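Local coordinates for mandelate racemase/muconate lactonizing enzyme (Roseovarius nubinhibens, PDB 2QDD), which is of unknown specific function but, as a magnesium-binding member of the enolase superfamily, probably acts on a carboxylate substrate by abstracting its alpha proton, at residues V207-Q221 with V232-C245. Numbering follows the deposited sequence. Where two conformers were deposited one is given.
Sequences VEVLNSVRARDWIEQ and VARRVANPIMLDEC
I219 and M241 illustrate how neighbouring parallel strands are joined: I219 N donates to P239 O, M241 N to I219 O at 2.8 Å, and Q221 N to M241 O, pairing strand 218-220 with strand 240-242. Side-chain amides extend this pairing at both ends. Before the strands, the amide nitrogen of N238 bridges two carbonyls, meeting D217 O almost straight (169°) at 2.8 Å from ND2 and A215 O less directly; R216 NH2 comes to A215 O from the other face of the carbonyl plane, standing well above it. N211 ND2 donates to R235 O at 3.0 Å and to A237 O of a neighbouring subunit, while a water joins L210 O and N211 OD1 to A237 N. Beyond the strands, Q221 OE1 takes the backbone N-H of D243, N to OE1 2.8 Å, while its NE2 donates to C245 SG at 3.2 Å and to C223 O. A leucine at Q221 would probably leave the D243 N-H without its acceptor and C245 SG without its amide donor.

Apolar contacts flank these bonds. The W218 six-membered ring takes CH-pi contacts from P239 CB over one face and M241 CE over the other, the methyl 3.5 Å from the centroid and almost on the ring normal. M241 gets there by bends at chi2 (91°) and chi3; its SD makes a Met-aromatic contact, 5.1 Å from the same centroid. Near the helices, V236 CG1 packs on L210 CB at 3.8 Å.

Acidic groups gather at the C-terminal ends: E220 OE2 lies 3.3 Å from D243 OD2. E220 OE1 is salt-bridged to K265, D243 OD2 to K267 and D243 OD1 to R270. Helix 226-233 connects the two strands in sequence, a beta-alpha-beta crossover of the enolase-superfamily barrel that presents E220, D243 and E244, magnesium-binding residues together with D196, although no ion is bound to this chain here.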
loop_
_atom_site.group_PDB
_atom_site.type_symbol
_atom_site.label_atom_id
_atom_site.label_comp_id
_atom_site.label_asym_id
_atom_site.label_seq_id
_atom_site.Cartn_x
_atom_site.Cartn_y
_atom_site.Cartn_z
ATOM N N VAL A 207 0.955 -9.746 21.984
ATOM C CA VAL A 207 0.358 -8.412 22.116
ATOM C C VAL A 207 -0.050 -8.128 23.567
ATOM O O VAL A 207 0.234 -7.052 24.089
ATOM C CB VAL A 207 -0.819 -8.219 21.116
ATOM C CG1 VAL A 207 -1.626 -6.965 21.425
ATOM C CG2 VAL A 207 -0.288 -8.153 19.689
ATOM N N GLU A 208 -0.662 -9.113 24.222
ATOM C CA GLU A 208 -1.106 -8.975 25.610
ATOM C C GLU A 208 0.023 -8.809 26.628
ATOM O O GLU A 208 -0.032 -7.892 27.443
ATOM C CB GLU A 208 -2.041 -10.120 26.024
ATOM C CG GLU A 208 -2.522 -10.038 27.474
ATOM C CD GLU A 208 -3.157 -11.325 27.978
ATOM O OE1 GLU A 208 -3.044 -12.367 27.291
ATOM O OE2 GLU A 208 -3.768 -11.295 29.072
ATOM N N VAL A 209 1.039 -9.674 26.593
ATOM C CA VAL A 209 2.173 -9.486 27.505
ATOM C C VAL A 209 3.048 -8.258 27.237
ATOM O O VAL A 209 3.397 -7.545 28.173
ATOM C CB VAL A 209 2.963 -10.792 27.925
ATOM C CG1 VAL A 209 2.330 -12.078 27.414
ATOM C CG2 VAL A 209 4.446 -10.714 27.605
ATOM N N LEU A 210 3.358 -7.986 25.969
ATOM C CA LEU A 210 4.259 -6.881 25.624
ATOM C C LEU A 210 3.628 -5.508 25.793
ATOM O O LEU A 210 4.331 -4.539 26.038
ATOM C CB LEU A 210 4.856 -7.041 24.224
ATOM C CG LEU A 210 5.788 -8.236 24.003
ATOM C CD1 LEU A 210 6.289 -8.285 22.569
ATOM C CD2 LEU A 210 6.954 -8.191 24.972
ATOM N N ASN A 211 2.304 -5.430 25.697
ATOM C CA ASN A 211 1.595 -4.198 26.029
ATOM C C ASN A 211 1.174 -4.078 27.495
ATOM O O ASN A 211 0.519 -3.110 27.874
ATOM C CB ASN A 211 0.406 -3.968 25.082
ATOM C CG ASN A 211 0.848 -3.685 23.648
ATOM O OD1 ASN A 211 1.959 -3.220 23.413
ATOM N ND2 ASN A 211 -0.027 -3.958 22.690
ATOM N N SER A 212 1.564 -5.055 28.314
ATOM C CA SER A 212 1.332 -5.006 29.763
ATOM C C SER A 212 2.579 -4.603 30.547
ATOM O O SER A 212 2.538 -4.447 31.771
ATOM C CB SER A 212 0.833 -6.357 30.262
ATOM O OG SER A 212 -0.347 -6.736 29.583
ATOM N N VAL A 213 3.678 -4.421 29.825
ATOM C CA VAL A 213 5.024 -4.489 30.381
ATOM C C VAL A 213 5.748 -3.159 30.105
ATOM O O VAL A 213 5.591 -2.575 29.030
ATOM C CB VAL A 213 5.758 -5.749 29.808
ATOM C CG1 VAL A 213 7.071 -5.438 29.134
ATOM C CG2 VAL A 213 5.892 -6.827 30.853
ATOM N N ARG A 214 6.499 -2.664 31.093
ATOM C CA ARG A 214 7.239 -1.407 30.943
ATOM C C ARG A 214 8.590 -1.602 30.257
ATOM O O ARG A 214 9.164 -0.653 29.713
ATOM C CB ARG A 214 7.442 -0.734 32.299
ATOM C CG ARG A 214 6.284 0.139 32.753
ATOM C CD ARG A 214 6.564 0.734 34.135
ATOM N NE ARG A 214 6.190 -0.183 35.216
ATOM C CZ ARG A 214 7.041 -0.950 35.900
ATOM N NH1 ARG A 214 8.342 -0.927 35.632
ATOM N NH2 ARG A 214 6.588 -1.745 36.859
ATOM N N ALA A 215 9.085 -2.836 30.291
ATOM C CA ALA A 215 10.386 -3.199 29.740
ATOM C C ALA A 215 10.462 -3.071 28.222
ATOM O O ALA A 215 9.577 -3.538 27.498
ATOM C CB ALA A 215 10.742 -4.604 30.151
ATOM N N ARG A 216 11.539 -2.444 27.755
ATOM C CA ARG A 216 11.757 -2.208 26.333
ATOM C C ARG A 216 12.994 -2.945 25.846
ATOM O O ARG A 216 13.659 -2.500 24.919
ATOM C CB ARG A 216 11.895 -0.707 26.046
ATOM C CG ARG A 216 10.689 0.126 26.453
ATOM C CD ARG A 216 9.451 -0.298 25.694
ATOM N NE ARG A 216 8.277 0.468 26.096
ATOM C CZ ARG A 216 7.219 -0.048 26.713
ATOM N NH1 ARG A 216 6.196 0.728 27.036
ATOM N NH2 ARG A 216 7.183 -1.335 27.015
ATOM N N ASP A 217 13.289 -4.078 26.473
ATOM C CA ASP A 217 14.378 -4.951 26.033
ATOM C C ASP A 217 14.006 -5.697 24.756
ATOM O O ASP A 217 12.820 -5.847 24.450
ATOM C CB ASP A 217 14.735 -5.942 27.138
ATOM C CG ASP A 217 14.933 -5.267 28.474
ATOM O OD1 ASP A 217 13.958 -5.193 29.245
ATOM O OD2 ASP A 217 16.058 -4.791 28.743
ATOM N N TRP A 218 15.032 -6.142 24.025
ATOM C CA TRP A 218 14.901 -7.067 22.892
ATOM C C TRP A 218 13.933 -8.215 23.142
ATOM O O TRP A 218 13.965 -8.848 24.198
ATOM C CB TRP A 218 16.256 -7.680 22.558
ATOM C CG TRP A 218 17.159 -6.842 21.704
ATOM C CD1 TRP A 218 18.318 -6.234 22.093
ATOM C CD2 TRP A 218 17.009 -6.563 20.307
ATOM N NE1 TRP A 218 18.888 -5.576 21.035
ATOM C CE2 TRP A 218 18.111 -5.765 19.924
ATOM C CE3 TRP A 218 16.050 -6.902 19.344
ATOM C CZ2 TRP A 218 18.282 -5.307 18.619
ATOM C CZ3 TRP A 218 16.216 -6.435 18.045
ATOM C CH2 TRP A 218 17.321 -5.643 17.696
ATOM N N ILE A 219 13.076 -8.475 22.159
ATOM C CA ILE A 219 12.254 -9.679 22.139
ATOM C C ILE A 219 12.655 -10.515 20.938
ATOM O O ILE A 219 12.562 -10.060 19.794
ATOM C CB ILE A 219 10.735 -9.355 22.058
ATOM C CG1 ILE A 219 10.308 -8.389 23.172
ATOM C CG2 ILE A 219 9.899 -10.642 22.080
ATOM C CD1 ILE A 219 10.623 -8.848 24.601
ATOM N N GLU A 220 13.113 -11.733 21.206
ATOM C CA GLU A 220 13.578 -12.615 20.149
ATOM C C GLU A 220 12.458 -13.544 19.712
ATOM O O GLU A 220 11.890 -14.276 20.534
ATOM C CB GLU A 220 14.811 -13.404 20.594
ATOM C CG GLU A 220 15.522 -14.145 19.469
ATOM C CD GLU A 220 16.559 -15.142 19.976
ATOM O OE1 GLU A 220 17.237 -14.845 20.989
ATOM O OE2 GLU A 220 16.700 -16.222 19.356
ATOM N N GLN A 221 12.145 -13.471 18.415
ATOM C CA GLN A 221 11.233 -14.375 17.704
ATOM C C GLN A 221 10.013 -14.843 18.516
ATOM O O GLN A 221 9.954 -15.999 18.951
ATOM C CB GLN A 221 12.011 -15.540 17.069
ATOM C CG GLN A 221 11.192 -16.436 16.136
ATOM C CD GLN A 221 11.218 -16.013 14.694
ATOM O OE1 GLN A 221 12.269 -15.717 14.140
ATOM N NE2 GLN A 221 10.051 -16.019 14.058
ATOM N N VAL A 232 2.729 -8.579 15.292
ATOM C CA VAL A 232 3.075 -8.195 16.668
ATOM C C VAL A 232 3.862 -6.876 16.726
ATOM O O VAL A 232 3.545 -5.998 17.531
ATOM C CB VAL A 232 3.869 -9.328 17.372
ATOM C CG1 VAL A 232 4.384 -8.898 18.731
ATOM C CG2 VAL A 232 3.006 -10.569 17.504
ATOM N N ALA A 233 4.860 -6.748 15.850
ATOM C CA ALA A 233 5.762 -5.593 15.811
ATOM C C ALA A 233 5.045 -4.268 15.585
ATOM O O ALA A 233 5.421 -3.260 16.172
ATOM C CB ALA A 233 6.842 -5.799 14.751
ATOM N N ARG A 234 4.007 -4.287 14.742
ATOM C CA ARG A 234 3.135 -3.134 14.501
ATOM C C ARG A 234 2.326 -2.671 15.720
ATOM O O ARG A 234 1.831 -1.544 15.748
ATOM C CB ARG A 234 2.188 -3.423 13.340
ATOM C CG ARG A 234 2.855 -3.324 11.980
ATOM C CD ARG A 234 1.834 -3.265 10.846
ATOM N NE ARG A 234 1.290 -4.583 10.515
ATOM C CZ ARG A 234 1.856 -5.459 9.683
ATOM N NH1 ARG A 234 3.006 -5.180 9.074
ATOM N NH2 ARG A 234 1.267 -6.627 9.462
ATOM N N ARG A 235 2.204 -3.542 16.717
ATOM C CA ARG A 235 1.242 -3.378 17.798
ATOM C C ARG A 235 1.901 -3.205 19.173
ATOM O O ARG A 235 1.214 -2.928 20.157
ATOM C CB ARG A 235 0.274 -4.566 17.822
ATOM C CG ARG A 235 -0.572 -4.728 16.554
ATOM C CD ARG A 235 -1.938 -5.327 16.872
ATOM N NE ARG A 235 -2.801 -4.379 17.574
ATOM C CZ ARG A 235 -3.810 -4.710 18.376
ATOM N NH1 ARG A 235 -4.110 -5.980 18.612
ATOM N NH2 ARG A 235 -4.521 -3.756 18.952
ATOM N N VAL A 236 3.222 -3.393 19.240
ATOM C CA VAL A 236 3.977 -3.313 20.506
ATOM C C VAL A 236 5.158 -2.334 20.385
ATOM O O VAL A 236 5.452 -1.845 19.293
ATOM C CB VAL A 236 4.468 -4.724 20.998
ATOM C CG1 VAL A 236 3.316 -5.730 21.038
ATOM C CG2 VAL A 236 5.596 -5.259 20.132
ATOM N N ALA A 237 5.834 -2.067 21.502
ATOM C CA ALA A 237 6.844 -1.005 21.581
ATOM C C ALA A 237 8.306 -1.482 21.699
ATOM O O ALA A 237 9.224 -0.655 21.722
ATOM C CB ALA A 237 6.499 -0.045 22.708
ATOM N N ASN A 238 8.511 -2.801 21.765
ATOM C CA ASN A 238 9.842 -3.413 21.932
ATOM C C ASN A 238 10.560 -3.608 20.603
ATOM O O ASN A 238 9.900 -3.843 19.586
ATOM C CB ASN A 238 9.704 -4.800 22.568
ATOM C CG ASN A 238 9.253 -4.744 24.004
ATOM O OD1 ASN A 238 8.092 -4.463 24.284
ATOM N ND2 ASN A 238 10.169 -5.028 24.926
ATOM N N PRO A 239 11.913 -3.549 20.608
ATOM C CA PRO A 239 12.712 -4.062 19.488
ATOM C C PRO A 239 12.511 -5.564 19.258
ATOM O O PRO A 239 12.504 -6.339 20.214
ATOM C CB PRO A 239 14.166 -3.796 19.935
ATOM C CG PRO A 239 14.078 -2.741 20.960
ATOM C CD PRO A 239 12.771 -2.987 21.668
ATOM N N ILE A 240 12.343 -5.958 17.997
ATOM C CA ILE A 240 12.098 -7.358 17.655
ATOM C C ILE A 240 13.289 -7.953 16.908
ATOM O O ILE A 240 13.761 -7.395 15.914
ATOM C CB ILE A 240 10.737 -7.560 16.909
ATOM C CG1 ILE A 240 9.606 -7.728 17.925
ATOM C CG2 ILE A 240 10.746 -8.798 16.004
ATOM C CD1 ILE A 240 8.716 -6.531 18.045
ATOM N N MET A 241 13.779 -9.077 17.427
ATOM C CA MET A 241 14.874 -9.840 16.837
ATOM C C MET A 241 14.290 -11.092 16.185
ATOM O O MET A 241 13.601 -11.873 16.843
ATOM C CB MET A 241 15.871 -10.220 17.940
ATOM C CG MET A 241 16.949 -11.238 17.570
ATOM S SD MET A 241 18.487 -10.558 16.945
ATOM C CE MET A 241 18.765 -9.104 17.968
ATOM N N LEU A 242 14.547 -11.273 14.893
ATOM C CA LEU A 242 14.118 -12.490 14.201
ATOM C C LEU A 242 15.250 -13.497 14.079
ATOM O O LEU A 242 16.417 -13.121 14.140
ATOM C CB LEU A 242 13.555 -12.164 12.822
ATOM C CG LEU A 242 12.287 -11.312 12.783
ATOM C CD1 LEU A 242 11.887 -11.105 11.347
ATOM C CD2 LEU A 242 11.147 -11.935 13.573
ATOM N N ASP A 243 14.893 -14.772 13.913
ATOM C CA ASP A 243 15.854 -15.880 13.947
ATOM C C ASP A 243 15.358 -17.053 13.097
ATOM O O ASP A 243 15.718 -17.169 11.928
ATOM C CB ASP A 243 16.138 -16.301 15.403
ATOM C CG ASP A 243 17.227 -17.384 15.527
ATOM O OD1 ASP A 243 17.956 -17.659 14.548
ATOM O OD2 ASP A 243 17.356 -17.962 16.628
ATOM N N GLU A 244 14.517 -17.904 13.676
ATOM C CA GLU A 244 14.235 -19.230 13.113
ATOM C C GLU A 244 13.395 -19.228 11.833
ATOM O O GLU A 244 13.428 -20.199 11.081
ATOM C CB GLU A 244 13.593 -20.136 14.165
ATOM C CG GLU A 244 14.534 -20.523 15.309
ATOM C CD GLU A 244 14.432 -19.588 16.509
ATOM O OE1 GLU A 244 13.796 -18.521 16.387
ATOM O OE2 GLU A 244 14.987 -19.919 17.578
ATOM N N CYS A 245 12.652 -18.146 11.587
ATOM C CA CYS A 245 11.818 -18.040 10.386
ATOM C C CYS A 245 12.599 -17.655 9.129
ATOM O O CYS A 245 12.040 -17.631 8.034
ATOM C CB CYS A 245 10.627 -17.093 10.604
ATOM S SG CYS A 245 11.050 -15.384 11.058
HETATM O O HOH W 1 4.550 -2.527 24.043
#